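Local coordinates for protein phenol hydroxylase component phL (Pseudomonas stutzeri, PDB 3U52) that probably serves as the beta-type subunit of the hydroxylase in a bacterial multicomponent monooxygenase, which oxidises phenol to catechol, at residues Y17-R22 with Y37-K42; T63-E68 with K269-E274; L161-Y166 with T250-D255; R199-D204 with D287-Q292. All coordinates share one frame; numbering follows the deposited sequence.

Contact 1: Y17-R22 with Y37-K42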
loop_
_atom_site.group_PDB
_atom_site.type_symbol
_atom_site.label_atom_id
_atom_site.label_comp_id
_atom_site.label_asym_id
_atom_site.label_seq_id
_atom_site.Cartn_x
_atom_site.Cartn_y
_atom_site.Cartn_z
ATOM N N TYR D 17 18.588 -7.370 -12.871
ATOM C CA TYR D 17 18.674 -7.486 -14.338
ATOM C C TYR D 17 20.121 -7.523 -14.830
ATOM O O TYR D 17 21.025 -6.993 -14.192
ATOM C CB TYR D 17 17.918 -6.333 -15.007
ATOM C CG TYR D 17 16.457 -6.270 -14.693
ATOM C CD1 TYR D 17 15.954 -5.272 -13.843
ATOM C CD2 TYR D 17 15.571 -7.194 -15.220
ATOM C CE1 TYR D 17 14.604 -5.193 -13.536
ATOM C CE2 TYR D 17 14.177 -7.121 -14.926
ATOM C CZ TYR D 17 13.725 -6.106 -14.078
ATOM O OH TYR D 17 12.399 -6.004 -13.791
ATOM N N GLY D 18 20.360 -8.147 -15.988
ATOM C CA GLY D 18 21.732 -8.253 -16.508
ATOM C C GLY D 18 22.444 -6.916 -16.690
ATOM O O GLY D 18 23.626 -6.768 -16.350
ATOM N N HIS D 19 21.738 -5.941 -17.262
ATOM C CA HIS D 19 22.319 -4.628 -17.479
ATOM C C HIS D 19 22.696 -3.917 -16.167
ATOM O O HIS D 19 23.735 -3.233 -16.098
ATOM C CB HIS D 19 21.435 -3.758 -18.396
ATOM C CG HIS D 19 20.042 -3.586 -17.909
ATOM N ND1 HIS D 19 19.027 -4.476 -18.194
ATOM C CD2 HIS D 19 19.488 -2.606 -17.161
ATOM C CE1 HIS D 19 17.906 -4.048 -17.639
ATOM N NE2 HIS D 19 18.163 -2.915 -17.001
ATOM N N ILE D 20 21.894 -4.139 -15.128
ATOM C CA ILE D 20 22.215 -3.653 -13.766
ATOM C C ILE D 20 23.442 -4.416 -13.199
ATOM O O ILE D 20 24.332 -3.817 -12.651
ATOM C CB ILE D 20 20.959 -3.661 -12.797
ATOM C CG1 ILE D 20 19.781 -2.865 -13.375
ATOM C CG2 ILE D 20 21.304 -3.155 -11.348
ATOM C CD1 ILE D 20 20.116 -1.374 -13.688
ATOM N N ALA D 21 23.495 -5.721 -13.377
ATOM C CA ALA D 21 24.555 -6.519 -12.785
ATOM C C ALA D 21 25.888 -6.246 -13.457
ATOM O O ALA D 21 26.932 -6.260 -12.789
ATOM C CB ALA D 21 24.210 -7.982 -12.903
ATOM N N ARG D 22 25.858 -6.002 -14.775
ATOM C CA ARG D 22 27.052 -5.531 -15.501
ATOM C C ARG D 22 27.642 -4.255 -14.941
ATOM O O ARG D 22 28.854 -4.127 -14.824
ATOM C CB ARG D 22 26.750 -5.322 -16.981
ATOM C CG ARG D 22 27.125 -6.442 -17.816
ATOM C CD ARG D 22 26.545 -6.237 -19.198
ATOM N NE ARG D 22 25.561 -7.261 -19.382
ATOM C CZ ARG D 22 24.335 -7.134 -19.854
ATOM N NH1 ARG D 22 23.796 -5.996 -20.296
ATOM N NH2 ARG D 22 23.660 -8.239 -19.897
ATOM N N TYR D 37 19.042 3.101 -15.318
ATOM C CA TYR D 37 20.281 2.760 -16.003
ATOM C C TYR D 37 20.020 1.802 -17.135
ATOM O O TYR D 37 19.453 0.747 -16.906
ATOM C CB TYR D 37 21.293 2.112 -15.029
ATOM C CG TYR D 37 21.897 3.105 -14.055
ATOM C CD1 TYR D 37 21.279 3.346 -12.814
ATOM C CD2 TYR D 37 23.051 3.823 -14.383
ATOM C CE1 TYR D 37 21.801 4.260 -11.932
ATOM C CE2 TYR D 37 23.594 4.745 -13.494
ATOM C CZ TYR D 37 22.966 4.948 -12.285
ATOM O OH TYR D 37 23.475 5.839 -11.411
ATOM N N ASP D 38 20.445 2.171 -18.360
ATOM C CA ASP D 38 20.463 1.244 -19.539
ATOM C C ASP D 38 19.096 0.717 -19.951
ATOM O O ASP D 38 18.980 -0.345 -20.486
ATOM C CB ASP D 38 21.381 0.056 -19.270
ATOM C CG ASP D 38 22.757 0.494 -18.872
ATOM O OD1 ASP D 38 23.299 1.367 -19.580
ATOM O OD2 ASP D 38 23.281 0.020 -17.838
ATOM N N ILE D 39 18.060 1.491 -19.705
ATOM C CA ILE D 39 16.726 1.052 -19.959
ATOM C C ILE D 39 16.267 1.570 -21.355
ATOM O O ILE D 39 15.337 1.040 -21.961
ATOM C CB ILE D 39 15.934 1.568 -18.765
ATOM C CG1 ILE D 39 15.208 0.441 -18.076
ATOM C CG2 ILE D 39 15.221 2.839 -18.992
ATOM C CD1 ILE D 39 16.042 -0.060 -16.977
ATOM N N GLU D 40 16.957 2.590 -21.855
ATOM C CA GLU D 40 16.611 3.219 -23.138
ATOM C C GLU D 40 17.172 2.426 -24.326
ATOM O O GLU D 40 18.085 1.591 -24.146
ATOM C CB GLU D 40 17.093 4.674 -23.184
ATOM C CG GLU D 40 18.586 4.829 -23.337
ATOM C CD GLU D 40 19.399 4.648 -22.038
ATOM O OE1 GLU D 40 20.617 4.537 -22.163
ATOM O OE2 GLU D 40 18.853 4.620 -20.915
ATOM N N ALA D 41 16.605 2.655 -25.522
ATOM C CA ALA D 41 17.149 2.072 -26.791
ATOM C C ALA D 41 18.431 2.773 -27.109
ATOM O O ALA D 41 18.520 4.009 -26.955
ATOM C CB ALA D 41 16.152 2.234 -27.964
ATOM N N LYS D 42 19.420 1.995 -27.565
ATOM C CA LYS D 42 20.765 2.513 -27.839
ATOM C C LYS D 42 21.274 2.323 -29.268
ATOM O O LYS D 42 22.157 3.060 -29.726
ATOM C CB LYS D 42 21.748 1.868 -26.881
ATOM C CG LYS D 42 21.547 2.313 -25.419
ATOM C CD LYS D 42 22.377 1.430 -24.510
ATOM C CE LYS D 42 22.484 2.054 -23.117
ATOM N NZ LYS D 42 23.339 1.153 -22.293
HETATM O O HOH W 1 24.942 -2.009 -18.305
#
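H19 and D38 lie side by side, pointing opposite ways, with the imidazole and carboxylate planes 90° apart. The ring meets the methylene of D38, CD2 of H19 lying 3.9 Å from CB of D38. A chi1 of 56° tucks CG of H19 between its backbone N and carbonyl carbon and lays the ring alongside D38. D38 O lies over one ring face, nearer its rim than its centre. Y37 O approaches obliquely, 3.4 Å from CD2 of H19. CD1 of I39 is oblique too, 3.6 Å from NE2 of H19. I20 lies crosswise to Y37, its CD1 3.9 Å from CB of Y37. The ring of Y37 turns away to F24, and its OH bonds to S74. No direct hydrogen bond joins the segments, but a water donates to H19 O at 2.8 Å and to D38 OD2 at 2.7 Å. That carboxylate forms salt bridges with K42 through OD1 and R23 through OD2, which should limit its rotation. The contact folds the turn after helix 31-36 back against helix 18-24. It belongs to the N-terminal arm, a pair of short helices far from the chain centre that rests on the chain of another protein.

Contact 2: T63-E68 with K269-E274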
loop_
_atom_site.group_PDB
_atom_site.type_symbol
_atom_site.label_atom_id
_atom_site.label_comp_id
_atom_site.label_asym_id
_atom_site.label_seq_id
_atom_site.Cartn_x
_atom_site.Cartn_y
_atom_site.Cartn_z
ATOM N N THR D 63 25.068 16.720 -28.722
ATOM C CA THR D 63 25.930 17.658 -28.015
ATOM C C THR D 63 27.394 17.482 -28.430
ATOM O O THR D 63 27.811 16.394 -28.777
ATOM C CB THR D 63 25.778 17.540 -26.479
ATOM O OG1 THR D 63 26.546 18.565 -25.847
ATOM C CG2 THR D 63 26.207 16.221 -25.975
ATOM N N ALA D 64 28.142 18.573 -28.396
ATOM C CA ALA D 64 29.595 18.544 -28.676
ATOM C C ALA D 64 30.391 17.983 -27.490
ATOM O O ALA D 64 31.515 17.496 -27.658
ATOM C CB ALA D 64 30.105 19.934 -29.092
ATOM N N ILE D 65 29.815 18.067 -26.292
ATOM C CA ILE D 65 30.388 17.441 -25.109
ATOM C C ILE D 65 30.543 15.950 -25.339
ATOM O O ILE D 65 29.712 15.339 -25.987
ATOM C CB ILE D 65 29.512 17.692 -23.871
ATOM C CG1 ILE D 65 29.499 19.190 -23.508
ATOM C CG2 ILE D 65 30.009 16.887 -22.695
ATOM C CD1 ILE D 65 30.837 19.728 -22.957
ATOM N N ARG D 66 31.625 15.372 -24.833
ATOM C CA ARG D 66 31.902 13.941 -24.983
ATOM C C ARG D 66 32.109 13.284 -23.628
ATOM O O ARG D 66 32.758 13.851 -22.755
ATOM C CB ARG D 66 33.157 13.701 -25.867
ATOM C CG ARG D 66 33.000 14.121 -27.333
ATOM C CD ARG D 66 31.977 13.253 -28.078
ATOM N NE ARG D 66 31.144 14.075 -28.976
ATOM C CZ ARG D 66 31.141 13.930 -30.287
ATOM N NH1 ARG D 66 31.898 12.983 -30.819
ATOM N NH2 ARG D 66 30.383 14.689 -31.056
ATOM N N MET D 67 31.517 12.106 -23.459
ATOM C CA MET D 67 31.656 11.284 -22.251
ATOM C C MET D 67 31.870 9.846 -22.624
ATOM O O MET D 67 31.110 9.283 -23.436
ATOM C CB MET D 67 30.407 11.325 -21.396
ATOM C CG MET D 67 30.031 12.717 -20.968
ATOM S SD MET D 67 31.034 13.419 -19.658
ATOM C CE MET D 67 30.396 12.514 -18.221
ATOM N N GLU D 68 32.853 9.228 -21.974
ATOM C CA GLU D 68 33.049 7.796 -22.091
ATOM C C GLU D 68 31.733 7.109 -21.730
ATOM O O GLU D 68 31.314 6.164 -22.397
ATOM C CB GLU D 68 34.186 7.305 -21.185
ATOM C CG GLU D 68 34.541 5.809 -21.402
ATOM C CD GLU D 68 34.734 5.031 -20.073
ATOM O OE1 GLU D 68 35.902 4.704 -19.730
ATOM O OE2 GLU D 68 33.717 4.749 -19.372
ATOM N N LYS D 269 30.136 18.615 -12.232
ATOM C CA LYS D 269 31.375 17.961 -11.772
ATOM C C LYS D 269 31.823 16.810 -12.659
ATOM O O LYS D 269 33.012 16.663 -12.917
ATOM C CB LYS D 269 31.262 17.427 -10.353
ATOM C CG LYS D 269 31.383 18.491 -9.263
ATOM C CD LYS D 269 31.718 17.833 -7.901
ATOM C CE LYS D 269 33.129 18.177 -7.435
ATOM N NZ LYS D 269 33.230 19.650 -7.108
ATOM N N ALA D 270 30.868 15.993 -13.114
ATOM C CA ALA D 270 31.184 14.808 -13.915
ATOM C C ALA D 270 31.550 15.175 -15.346
ATOM O O ALA D 270 32.458 14.569 -15.916
ATOM C CB ALA D 270 30.024 13.805 -13.875
ATOM N N VAL D 271 30.859 16.174 -15.917
ATOM C CA VAL D 271 31.129 16.614 -17.308
ATOM C C VAL D 271 32.466 17.413 -17.414
ATOM O O VAL D 271 33.308 17.125 -18.263
ATOM C CB VAL D 271 29.916 17.393 -17.880
ATOM C CG1 VAL D 271 30.169 17.844 -19.290
ATOM C CG2 VAL D 271 28.688 16.493 -17.897
ATOM N N ALA D 272 32.653 18.392 -16.535
ATOM C CA ALA D 272 33.925 19.104 -16.424
ATOM C C ALA D 272 35.144 18.207 -16.042
ATOM O O ALA D 272 36.206 18.313 -16.637
ATOM C CB ALA D 272 33.787 20.273 -15.470
ATOM N N GLY D 273 34.985 17.328 -15.071
ATOM C CA GLY D 273 36.042 16.389 -14.690
ATOM C C GLY D 273 36.388 15.333 -15.713
ATOM O O GLY D 273 37.431 14.699 -15.621
ATOM N N GLU D 274 35.530 15.129 -16.706
ATOM C CA GLU D 274 35.793 14.106 -17.702
ATOM C C GLU D 274 37.094 14.406 -18.520
ATOM O O GLU D 274 37.941 13.540 -18.668
ATOM C CB GLU D 274 34.597 13.940 -18.627
ATOM C CG GLU D 274 34.805 12.923 -19.784
ATOM C CD GLU D 274 34.397 11.496 -19.426
ATOM O OE1 GLU D 274 34.029 11.241 -18.257
ATOM O OE2 GLU D 274 34.417 10.630 -20.331
#
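E274 extends CG anti to its backbone N (chi1 177°), then bends at chi2 (90°), and this carries its carboxylate off the helix to M67 and E68. M67 bends at chi2 and chi3 and curls its sulfur and methyl onto the same helix. The fold is an all-helical one, consistent with the ferritin-like bundle of this hydroxylase family. Here an extended loop lies across the late turns of helix 251-274. I65, M67 and E68 carry the loop side.

I65 and V271 meet nearly perpendicular. CG2 of I65 is 3.5 Å from CG1 of V271, a close branch-to-branch fit. Both residues are buried, and both also touch F212 of helix 211-240. I65 further packs on helix 276-302, so it fills a corner between three helices.

M67 runs obliquely across E274. Its SD lies 3.7 Å from CB of E274 and 4.2 Å from CG2 of V271. Its methyl CE reaches 3.7 Å from the carbonyl oxygen of A270. The thioether thus covers the aliphatic part of the glutamate and the helix surface beside it. N278 ties loop and helix together as well, its ND2 bonding both R66 O and V271 O.

One direct hydrogen bond crosses the contact. The backbone N of E68 donates to OE2 of E274 at 2.7 Å. The bond is nearly straight (176°), and the N-H meets OE2 from above the carboxylate plane.

Contact 3: L161-Y166 with T250-D255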
loop_
_atom_site.group_PDB
_atom_site.type_symbol
_atom_site.label_atom_id
_atom_site.label_comp_id
_atom_site.label_asym_id
_atom_site.label_seq_id
_atom_site.Cartn_x
_atom_site.Cartn_y
_atom_site.Cartn_z
ATOM N N LEU D 161 7.207 24.594 -14.707
ATOM C CA LEU D 161 5.804 24.850 -14.989
ATOM C C LEU D 161 5.007 25.056 -13.685
ATOM O O LEU D 161 4.229 25.982 -13.608
ATOM C CB LEU D 161 5.205 23.690 -15.754
ATOM C CG LEU D 161 3.708 23.783 -15.980
ATOM C CD1 LEU D 161 3.430 25.016 -16.909
ATOM C CD2 LEU D 161 3.124 22.460 -16.532
ATOM N N GLY D 162 5.215 24.189 -12.693
ATOM C CA GLY D 162 4.658 24.366 -11.331
ATOM C C GLY D 162 5.026 25.708 -10.715
ATOM O O GLY D 162 4.171 26.400 -10.206
ATOM N N ILE D 163 6.295 26.098 -10.785
ATOM C CA ILE D 163 6.701 27.420 -10.272
ATOM C C ILE D 163 6.001 28.597 -11.001
ATOM O O ILE D 163 5.522 29.546 -10.379
ATOM C CB ILE D 163 8.229 27.571 -10.280
ATOM C CG1 ILE D 163 8.826 26.670 -9.198
ATOM C CG2 ILE D 163 8.645 29.030 -10.022
ATOM C CD1 ILE D 163 10.240 26.374 -9.433
ATOM N N GLY D 164 5.909 28.500 -12.308
ATOM C CA GLY D 164 5.216 29.495 -13.132
ATOM C C GLY D 164 3.772 29.588 -12.759
ATOM O O GLY D 164 3.215 30.710 -12.673
ATOM N N GLN D 165 3.164 28.434 -12.443
ATOM C CA GLN D 165 1.762 28.427 -11.938
ATOM C C GLN D 165 1.573 29.121 -10.584
ATOM O O GLN D 165 0.685 29.939 -10.442
ATOM C CB GLN D 165 1.131 27.008 -11.973
ATOM C CG GLN D 165 0.945 26.528 -13.415
ATOM C CD GLN D 165 0.535 25.098 -13.534
ATOM O OE1 GLN D 165 -0.019 24.694 -14.534
ATOM N NE2 GLN D 165 0.818 24.317 -12.520
ATOM N N TYR D 166 2.423 28.835 -9.607
ATOM C CA TYR D 166 2.432 29.626 -8.360
ATOM C C TYR D 166 2.547 31.150 -8.560
ATOM O O TYR D 166 1.802 31.904 -7.923
ATOM C CB TYR D 166 3.554 29.163 -7.436
ATOM C CG TYR D 166 3.201 27.855 -6.776
ATOM C CD1 TYR D 166 4.140 26.843 -6.632
ATOM C CD2 TYR D 166 1.922 27.646 -6.278
ATOM C CE1 TYR D 166 3.796 25.618 -6.021
ATOM C CE2 TYR D 166 1.561 26.429 -5.667
ATOM C CZ TYR D 166 2.495 25.430 -5.551
ATOM O OH TYR D 166 2.149 24.246 -4.940
ATOM N N THR D 250 6.665 32.276 -1.823
ATOM C CA THR D 250 7.810 31.934 -2.657
ATOM C C THR D 250 8.734 30.983 -1.928
ATOM O O THR D 250 9.876 30.770 -2.344
ATOM C CB THR D 250 8.574 33.222 -3.059
ATOM O OG1 THR D 250 8.890 33.933 -1.869
ATOM C CG2 THR D 250 7.674 34.141 -3.955
ATOM N N GLU D 251 8.268 30.400 -0.818
ATOM C CA GLU D 251 9.149 29.508 -0.083
ATOM C C GLU D 251 9.337 28.228 -0.911
ATOM O O GLU D 251 10.379 27.614 -0.880
ATOM C CB GLU D 251 8.598 29.208 1.340
ATOM C CG GLU D 251 9.575 28.431 2.297
ATOM C CD GLU D 251 10.850 29.192 2.752
ATOM O OE1 GLU D 251 10.969 30.435 2.603
ATOM O OE2 GLU D 251 11.749 28.523 3.296
ATOM N N PHE D 252 8.315 27.826 -1.647
ATOM C CA PHE D 252 8.452 26.684 -2.526
ATOM C C PHE D 252 9.722 26.854 -3.415
ATOM O O PHE D 252 10.541 25.943 -3.538
ATOM C CB PHE D 252 7.175 26.512 -3.368
ATOM C CG PHE D 252 7.202 25.296 -4.255
ATOM C CD1 PHE D 252 6.607 24.088 -3.824
ATOM C CD2 PHE D 252 7.815 25.346 -5.523
ATOM C CE1 PHE D 252 6.617 22.927 -4.653
ATOM C CE2 PHE D 252 7.850 24.198 -6.368
ATOM C CZ PHE D 252 7.267 22.976 -5.921
ATOM N N MET D 253 9.901 28.054 -3.979
ATOM C CA MET D 253 10.991 28.353 -4.922
ATOM C C MET D 253 12.343 28.306 -4.230
ATOM O O MET D 253 13.329 27.842 -4.828
ATOM C CB MET D 253 10.800 29.743 -5.556
ATOM C CG MET D 253 9.664 29.900 -6.549
ATOM S SD MET D 253 8.007 29.762 -5.887
ATOM C CE MET D 253 7.247 31.142 -6.778
ATOM N N ARG D 254 12.438 28.795 -2.990
ATOM C CA ARG D 254 13.716 28.670 -2.258
ATOM C C ARG D 254 14.109 27.225 -1.912
ATOM O O ARG D 254 15.288 26.830 -2.080
ATOM C CB ARG D 254 13.776 29.564 -1.002
ATOM C CG ARG D 254 13.950 31.049 -1.314
ATOM C CD ARG D 254 13.971 31.917 -0.009
ATOM N NE ARG D 254 12.652 31.904 0.626
ATOM C CZ ARG D 254 11.664 32.714 0.273
ATOM N NH1 ARG D 254 11.887 33.618 -0.670
ATOM N NH2 ARG D 254 10.456 32.620 0.863
ATOM N N ASP D 255 13.139 26.440 -1.427
ATOM C CA ASP D 255 13.368 25.024 -1.177
ATOM C C ASP D 255 13.734 24.274 -2.475
ATOM O O ASP D 255 14.660 23.454 -2.484
ATOM C CB ASP D 255 12.093 24.388 -0.543
ATOM C CG ASP D 255 11.926 24.750 0.965
ATOM O OD1 ASP D 255 12.895 25.297 1.557
ATOM O OD2 ASP D 255 10.819 24.520 1.550
#
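An antiparallel helix pair in the interior brings I163 and Y166 of helix 147-175 against F252 and M253 of helix 251-274. The N-to-C directions of the local axes lie 155° apart, and the axes approach to 10.7 Å. Y166 and F252 form a T-shaped (edge-to-face) stack, with centroids 5.2 Å apart and planes at 60°. CE1 of Y166 stands over the centre of the F252 face, 3.8 Å above its plane. With CG anti to the backbone N (chi1 -177°), F252 sets its ring against helix 147-175. I163 meets the edge of the same ring, its CG1 3.9 Å from CE2 of F252.

This pairing lies within the helical bundle, consistent with the ferritin-like fold of the family. Helix 81-105 covers the aromatic pair: M91 touches F252, F99 meets the ring of Y166, and Y166 OH is hydrogen-bonded to E96.

I163 and M253 lie alongside, pointing opposite ways. The other branch of I163, CG2, packs 3.7 Å from CG of M253. M253 bends at chi2 and chi3, and its CE comes to 4.2 Å from CB of Y166. Its side chain is about 7 Å from a bound xenon. I163 touches Y227, a xenon-pocket residue.

Contact 4: R199-D204 with D287-Q292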
loop_
_atom_site.group_PDB
_atom_site.type_symbol
_atom_site.label_atom_id
_atom_site.label_comp_id
_atom_site.label_asym_id
_atom_site.label_seq_id
_atom_site.Cartn_x
_atom_site.Cartn_y
_atom_site.Cartn_z
ATOM N N ARG D 199 13.640 39.089 -21.972
ATOM C CA ARG D 199 12.788 38.446 -22.924
ATOM C C ARG D 199 13.575 38.033 -24.172
ATOM O O ARG D 199 13.376 36.932 -24.698
ATOM C CB ARG D 199 11.682 39.398 -23.263
ATOM C CG ARG D 199 10.571 38.754 -23.905
ATOM C CD ARG D 199 9.527 39.799 -24.206
ATOM N NE ARG D 199 9.209 39.366 -25.497
ATOM C CZ ARG D 199 8.861 40.081 -26.520
ATOM N NH1 ARG D 199 8.687 41.401 -26.489
ATOM N NH2 ARG D 199 8.689 39.368 -27.586
ATOM N N LYS D 200 14.463 38.924 -24.643
ATOM C CA LYS D 200 15.368 38.618 -25.751
ATOM C C LYS D 200 16.293 37.443 -25.422
ATOM O O LYS D 200 16.517 36.567 -26.268
ATOM C CB LYS D 200 16.241 39.851 -26.141
ATOM C CG LYS D 200 17.283 39.487 -27.275
ATOM C CD LYS D 200 18.049 40.710 -27.801
ATOM C CE LYS D 200 19.222 40.331 -28.700
ATOM N NZ LYS D 200 18.871 39.294 -29.731
ATOM N N LEU D 201 16.858 37.435 -24.212
ATOM C CA LEU D 201 17.727 36.332 -23.808
ATOM C C LEU D 201 16.932 35.005 -23.795
ATOM O O LEU D 201 17.413 33.977 -24.336
ATOM C CB LEU D 201 18.366 36.580 -22.439
ATOM C CG LEU D 201 18.950 35.349 -21.721
ATOM C CD1 LEU D 201 20.094 34.724 -22.552
ATOM C CD2 LEU D 201 19.386 35.697 -20.308
ATOM N N VAL D 202 15.749 35.000 -23.157
ATOM C CA VAL D 202 14.915 33.778 -23.171
ATOM C C VAL D 202 14.591 33.305 -24.586
ATOM O O VAL D 202 14.755 32.119 -24.911
ATOM C CB VAL D 202 13.597 33.924 -22.324
ATOM C CG1 VAL D 202 12.693 32.760 -22.601
ATOM C CG2 VAL D 202 13.929 34.097 -20.842
ATOM N N GLU D 203 14.161 34.225 -25.453
ATOM C CA GLU D 203 13.946 33.858 -26.852
ATOM C C GLU D 203 15.207 33.302 -27.573
ATOM O O GLU D 203 15.116 32.335 -28.378
ATOM C CB GLU D 203 13.288 35.014 -27.641
ATOM C CG GLU D 203 11.916 35.377 -27.126
ATOM C CD GLU D 203 11.241 36.450 -27.942
ATOM O OE1 GLU D 203 10.226 37.047 -27.482
ATOM O OE2 GLU D 203 11.729 36.676 -29.070
ATOM N N ASP D 204 16.373 33.859 -27.241
ATOM C CA ASP D 204 17.667 33.361 -27.754
ATOM C C ASP D 204 17.977 31.911 -27.315
ATOM O O ASP D 204 18.398 31.066 -28.121
ATOM C CB ASP D 204 18.806 34.296 -27.353
ATOM C CG ASP D 204 18.818 35.643 -28.148
ATOM O OD1 ASP D 204 18.051 35.858 -29.152
ATOM O OD2 ASP D 204 19.605 36.514 -27.713
ATOM N N ASP D 287 31.739 32.037 -21.308
ATOM C CA ASP D 287 32.206 33.350 -21.799
ATOM C C ASP D 287 31.175 34.022 -22.687
ATOM O O ASP D 287 30.977 35.228 -22.602
ATOM C CB ASP D 287 33.501 33.233 -22.622
ATOM C CG ASP D 287 34.719 32.821 -21.807
ATOM O OD1 ASP D 287 34.766 32.956 -20.554
ATOM O OD2 ASP D 287 35.662 32.354 -22.463
ATOM N N HIS D 288 30.548 33.246 -23.562
ATOM C CA HIS D 288 29.455 33.773 -24.403
ATOM C C HIS D 288 28.164 34.130 -23.620
ATOM O O HIS D 288 27.547 35.206 -23.808
ATOM C CB HIS D 288 29.161 32.815 -25.550
ATOM C CG HIS D 288 28.201 33.375 -26.548
ATOM N ND1 HIS D 288 28.491 34.482 -27.318
ATOM C CD2 HIS D 288 26.941 33.006 -26.885
ATOM C CE1 HIS D 288 27.457 34.767 -28.093
ATOM N NE2 HIS D 288 26.501 33.886 -27.853
ATOM N N TRP D 289 27.744 33.230 -22.724
ATOM C CA TRP D 289 26.406 33.365 -22.138
ATOM C C TRP D 289 26.321 33.984 -20.775
ATOM O O TRP D 289 25.325 34.626 -20.468
ATOM C CB TRP D 289 25.735 31.985 -22.081
ATOM C CG TRP D 289 25.370 31.407 -23.402
ATOM C CD1 TRP D 289 26.029 30.427 -24.081
ATOM C CD2 TRP D 289 24.220 31.716 -24.165
ATOM N NE1 TRP D 289 25.355 30.110 -25.231
ATOM C CE2 TRP D 289 24.232 30.884 -25.292
ATOM C CE3 TRP D 289 23.148 32.597 -23.988
ATOM C CZ2 TRP D 289 23.228 30.928 -26.255
ATOM C CZ3 TRP D 289 22.167 32.640 -24.932
ATOM C CH2 TRP D 289 22.208 31.814 -26.058
ATOM N N GLU D 290 27.323 33.790 -19.915
ATOM C CA GLU D 290 27.205 34.332 -18.553
ATOM C C GLU D 290 26.969 35.869 -18.481
ATOM O O GLU D 290 26.127 36.324 -17.699
ATOM C CB GLU D 290 28.336 33.838 -17.632
ATOM C CG GLU D 290 28.216 34.299 -16.186
ATOM C CD GLU D 290 28.864 35.682 -15.927
ATOM O OE1 GLU D 290 29.255 36.347 -16.914
ATOM O OE2 GLU D 290 29.002 36.104 -14.744
ATOM N N PRO D 291 27.701 36.677 -19.295
ATOM C CA PRO D 291 27.460 38.120 -19.299
ATOM C C PRO D 291 26.105 38.487 -19.895
ATOM O O PRO D 291 25.596 39.547 -19.616
ATOM C CB PRO D 291 28.596 38.664 -20.200
ATOM C CG PRO D 291 29.623 37.584 -20.256
ATOM C CD PRO D 291 28.833 36.310 -20.174
ATOM N N GLN D 292 25.523 37.639 -20.732
ATOM C CA GLN D 292 24.164 37.905 -21.216
ATOM C C GLN D 292 23.124 37.696 -20.117
ATOM O O GLN D 292 22.146 38.420 -20.047
ATOM C CB GLN D 292 23.849 37.014 -22.390
ATOM C CG GLN D 292 24.691 37.360 -23.600
ATOM C CD GLN D 292 24.327 36.528 -24.758
ATOM O OE1 GLN D 292 23.203 36.616 -25.265
ATOM N NE2 GLN D 292 25.264 35.697 -25.205
HETATM O O HOH W 2 20.632 37.650 -25.659
#
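W289 and Q292 meet L201 and D204 where helix 276-302 passes helix 196-205. The two helices belong to the all-helical fold, consistent with the ferritin-like bundle of the family. Their local axes are roughly antiparallel, with 149° between their N-to-C directions, and 11.8 Å apart at closest approach.

H288 is the first residue of the second segment to play a part. Its part is indirect: its carbonyl oxygen takes a hydrogen bond from NE2 of Q292 at 2.7 Å. The donor sits above the carbonyl plane, and the bond holds the Q292 amide in place. That NE2 also lies over a face of the H288 ring and over a face of the W289 ring, off-centre each time.

W289 turns the benzene end of its indole toward L201. CD1 of L201 meets the indole at its edge, 3.8 Å from CZ3 of W289. L201 keeps CG anti to its backbone N (chi1 162°), which points the methyl at helix 276-302. The other end of the indole is fixed by a hydrogen bond from NE1 to E213. Helix 211-240 also packs on both W289 and L201.

E290 turns to another neighbour, a salt bridge with R314. At P291 the ring nitrogen has no N-H to give, and the helix is kinked there.

Q292 closes the contact. Its O is 3.9 Å from CD2 of L201. One water donates to OE1 of Q292 at 2.8 Å and to OD2 of D204 at 2.6 Å, and K200 NZ is paired with that same OD2 at 3.5 Å.

How the contacts relate
Contact 3 is buried and lies nearest the chain centre. It is wholly apolar across its helices. Contact 1 is buried too, but far out, in an N-terminal arm against another protein chain, and a water joins its polar atoms. Contacts 2 and 4 are partly buried and mix both kinds of chemistry. Contact 2 uses a direct backbone-to-carboxylate bond, contact 4 a water between two side chains. Contacts 2 and 3 share helix 251-274 and sit about 30 Å apart by centres. Contact 4 uses the next helix, 276-302. Along the chain, contact 3 is nested within contact 2, and contact 4 crosses both.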